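Slr0280 protein (Synechocystis sp., PDB 5H3K) is of unknown function but contains a phosphodiester glycosidase (NAGPA) family region, so it may cleave a sugar phosphodiester bond. Local coordinates at residues A[324-327]-A[328-332]; A[241-244]-A[245-248]. One frame throughout, in Å; residues are numbered along the deposited sequence.

Interaction 1 (A[324-327]-A[328-332])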
# COMPACT_ATOMS: atom_id res chain seq x y z
N PRO A 324 -7.25 -1.02 -5.68
CA PRO A 324 -6.03 -0.22 -5.52
C PRO A 324 -5.64 -0.10 -4.06
O PRO A 324 -6.51 0.02 -3.19
CB PRO A 324 -6.44 1.16 -6.06
CG PRO A 324 -7.56 0.85 -7.03
CD PRO A 324 -8.32 -0.27 -6.38
N LEU A 325 -4.34 -0.19 -3.78
CA LEU A 325 -3.82 -0.09 -2.42
C LEU A 325 -4.31 1.21 -1.77
O LEU A 325 -4.70 1.21 -0.59
CB LEU A 325 -2.28 -0.13 -2.42
CG LEU A 325 -1.44 -0.06 -1.14
CD1 LEU A 325 -1.28 1.35 -0.62
CD2 LEU A 325 -1.97 -0.98 -0.02
N VAL A 326 -4.31 2.30 -2.53
CA VAL A 326 -4.70 3.58 -1.97
C VAL A 326 -6.18 3.59 -1.59
O VAL A 326 -6.58 4.26 -0.63
CB VAL A 326 -4.33 4.77 -2.90
CG1 VAL A 326 -5.37 4.92 -4.01
CG2 VAL A 326 -4.19 6.06 -2.08
N THR A 327 -7.00 2.82 -2.31
CA THR A 327 -8.42 2.66 -2.00
C THR A 327 -8.60 1.81 -0.74
O THR A 327 -9.44 2.13 0.12
CB THR A 327 -9.20 2.04 -3.18
OG1 THR A 327 -9.08 2.91 -4.31
CG2 THR A 327 -10.67 1.88 -2.82
N ILE A 328 -7.82 0.74 -0.62
CA ILE A 328 -7.82 -0.05 0.61
C ILE A 328 -7.48 0.86 1.79
O ILE A 328 -8.18 0.85 2.79
CB ILE A 328 -6.82 -1.24 0.54
CG1 ILE A 328 -7.23 -2.22 -0.57
CG2 ILE A 328 -6.72 -1.93 1.89
CD1 ILE A 328 -6.21 -3.37 -0.81
N ALA A 329 -6.41 1.65 1.65
CA ALA A 329 -5.95 2.54 2.72
C ALA A 329 -7.04 3.55 3.13
O ALA A 329 -7.32 3.75 4.33
CB ALA A 329 -4.67 3.29 2.29
N ARG A 330 -7.65 4.20 2.14
CA ARG A 330 -8.69 5.18 2.42
C ARG A 330 -9.93 4.53 3.04
O ARG A 330 -10.42 4.98 4.08
CB ARG A 330 -9.08 5.95 1.14
CG ARG A 330 -8.01 6.90 0.63
CD ARG A 330 -8.26 7.25 -0.82
NE ARG A 330 -7.23 8.13 -1.35
CZ ARG A 330 -7.08 8.44 -2.63
NH1 ARG A 330 -7.88 7.91 -3.55
NH2 ARG A 330 -6.10 9.26 -3.00
N ASP A 331 -10.45 3.49 2.39
CA ASP A 331 -11.72 2.91 2.82
C ASP A 331 -11.64 2.22 4.19
O ASP A 331 -12.61 2.21 4.94
CB ASP A 331 -12.29 1.97 1.74
CG ASP A 331 -12.69 2.71 0.44
OD1 ASP A 331 -12.50 3.95 0.34
OD2 ASP A 331 -13.19 2.04 -0.49
N GLN A 332 -10.48 1.67 4.54
CA GLN A 332 -10.34 0.99 5.82
C GLN A 332 -9.57 1.84 6.84
O GLN A 332 -9.18 1.34 7.90
CB GLN A 332 -9.72 -0.41 5.64
CG GLN A 332 -10.58 -1.28 4.70
CD GLN A 332 -10.12 -2.73 4.59
OE1 GLN A 332 -9.96 -3.43 5.59
NE2 GLN A 332 -9.93 -3.18 3.36
O HOH W 1 -9.79 5.65 -3.59
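Val-326 slides a methyl group under the flat end of Arg-330, one helical turn further on. CG2 of Val-326 lies 3.6 Å from the guanidinium plane of Arg-330, offset toward its rim. Arg-330 gets there with CG opposite the carbonyl carbon (chi1 -70°) and the chain extended from CG to NE. In Val-326, CG1 stands between the backbone N and the carbonyl carbon (chi1 81°), which turns CG2 to the guanidinium. Water 1 sits at the guanidinium edge, in plane, accepting from NH1 of Arg-330 at 3.0 Å. The same water is 2.9 Å from OG1 of Thr-327. Next along, Thr-327 and Asp-331 run side by side, with CG2 of Thr-327 3.4 Å from OD2 of Asp-331.

Beneath the side chains, Ile-328 N donates to O of the N-cap Pro-324 at 3.0 Å, the first of a run of i to i+4 bonds reaching Gln-332 N on Ile-328 O. Leu-325 and Ile-328 turn onto strand 600-609.

NE and NH2 of Arg-330 donate to Gly-588 O and Gln-589 OE1. With NH1 on the water, all three guanidinium nitrogens donate hydrogen bonds, which implies a group fixed in rotation, its polar edge engaged and one face given to a methyl.

Interaction 2 (A[241-244]-A[245-248]); sequences QLPV and GYKL
Tyr-246 N donates to Pro-243 O at 3.1 Å with an N-H...O angle of 161°, the bond that closes a type II beta turn from Pro-243 to Tyr-246. The donor is tilted out of the carbonyl plane. Gly-245 takes the third position with a positive phi of 95°. A CB built on it would fall 2.4 Å from Val-244 O, too close for any side chain, so only a residue without a CB fits these backbone angles.

A second polar link is less certain. Water 2 lies 2.9 Å from Pro-243 O and 2.8 Å from Tyr-246 O, in position to donate to both, but more acceptors surround it than it has protons. Tyr-246 O also accepts from Gln-181 NE2.

The turn carries the chain from strand 235-241 into strand 247-253, members of two different four-stranded antiparallel sheets. Leu-242 and Leu-248 touch residues of both sheets, among them Ala-186 and Ala-263, which is consistent with sheets packed face to face at this end.

Apolar contacts link the two arms of the turn. CG of Pro-243 lies over one face of the Tyr-246 ring, offset toward the rim, while its CB comes 3.6 Å from Tyr-246 CD1. Tyr-246 swings CG back beside its own N, opposite the carbonyl carbon (chi1 -78°), which brings the ring to the proline. Val-244 O meets the ring edge in plane, 3.7 Å from Tyr-246 CD1. With an alanine in place of Tyr-246, Pro-243 CB and CG would probably lose the ring they lie against, opening a gap beside the proline. Further down, one branch tip meets another as Leu-242 CD1 approaches Leu-248 CD2 at 3.8 Å, while Leu-242 CB lies 4.1 Å from Tyr-246 CB.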
# COMPACT_ATOMS: atom_id res chain seq x y z
N GLN A 241 6.01 14.34 -23.08
CA GLN A 241 6.55 13.08 -23.55
C GLN A 241 8.03 13.04 -23.16
O GLN A 241 8.84 13.82 -23.67
CB GLN A 241 6.39 12.95 -25.07
CG GLN A 241 6.85 11.62 -25.63
CD GLN A 241 5.89 10.48 -25.29
OE1 GLN A 241 4.67 10.68 -25.27
NE2 GLN A 241 6.43 9.29 -25.03
N LEU A 242 8.39 12.15 -22.25
CA LEU A 242 9.74 12.14 -21.68
C LEU A 242 10.58 10.99 -22.18
O LEU A 242 10.05 9.91 -22.45
CB LEU A 242 9.66 12.06 -20.15
CG LEU A 242 8.93 13.20 -19.45
CD1 LEU A 242 8.78 12.93 -17.96
CD2 LEU A 242 9.65 14.52 -19.70
N PRO A 243 11.90 11.20 -22.29
CA PRO A 243 12.82 10.08 -22.53
C PRO A 243 12.66 9.05 -21.42
O PRO A 243 12.33 9.41 -20.27
CB PRO A 243 14.20 10.74 -22.43
CG PRO A 243 13.97 12.19 -22.72
CD PRO A 243 12.59 12.49 -22.18
N VAL A 244 12.86 7.78 -21.75
CA VAL A 244 12.79 6.71 -20.76
C VAL A 244 13.68 7.02 -19.56
O VAL A 244 14.82 7.46 -19.73
CB VAL A 244 13.23 5.36 -21.37
CG1 VAL A 244 13.49 4.33 -20.28
CG2 VAL A 244 12.17 4.85 -22.36
N GLY A 245 13.16 6.83 -18.36
CA GLY A 245 13.94 7.06 -17.15
C GLY A 245 13.76 8.44 -16.54
O GLY A 245 14.05 8.64 -15.37
N TYR A 246 13.26 9.39 -17.33
CA TYR A 246 13.08 10.76 -16.83
C TYR A 246 11.78 10.94 -16.05
O TYR A 246 10.76 10.35 -16.39
CB TYR A 246 13.18 11.76 -17.98
CG TYR A 246 14.61 12.01 -18.38
CD1 TYR A 246 15.36 11.02 -18.99
CD2 TYR A 246 15.21 13.23 -18.12
CE1 TYR A 246 16.69 11.24 -19.35
CE2 TYR A 246 16.54 13.47 -18.47
CZ TYR A 246 17.27 12.47 -19.09
OH TYR A 246 18.58 12.70 -19.44
N LYS A 247 11.84 11.76 -15.01
CA LYS A 247 10.66 12.10 -14.23
C LYS A 247 10.55 13.60 -14.16
O LYS A 247 11.48 14.30 -14.55
CB LYS A 247 10.78 11.55 -12.80
CG LYS A 247 11.08 10.06 -12.72
CD LYS A 247 11.16 9.62 -11.26
CE LYS A 247 11.99 8.36 -11.08
NZ LYS A 247 12.10 7.97 -9.66
N LEU A 248 9.43 14.10 -13.68
CA LEU A 248 9.30 15.54 -13.46
C LEU A 248 9.54 15.88 -12.00
O LEU A 248 9.05 15.19 -11.11
CB LEU A 248 7.91 16.03 -13.85
CG LEU A 248 7.49 15.79 -15.30
CD1 LEU A 248 6.14 16.47 -15.54
CD2 LEU A 248 8.56 16.35 -16.24
O HOH W 2 10.04 8.81 -18.62

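In the fold
Interactions 1 and 2 are separate local contacts, arranged in series along the chain: 241-248 is complete before 324-332 begins. Their centres are 28 Å apart and their nearest atoms about 17 Å, so neither touches the other. Interaction 1 lies near the middle of the molecule, its centre 8 Å from that of the chain, on a short helix against strand 600-609, which falls largely within the phosphodiester glycosidase family region. Interaction 2 lies farther out, 24 Å from the chain centre, at a surface turn joining two sheets. No ligand or established catalytic residue ties either contact to an active site. Each nevertheless has an aliphatic group over one face of a flat group.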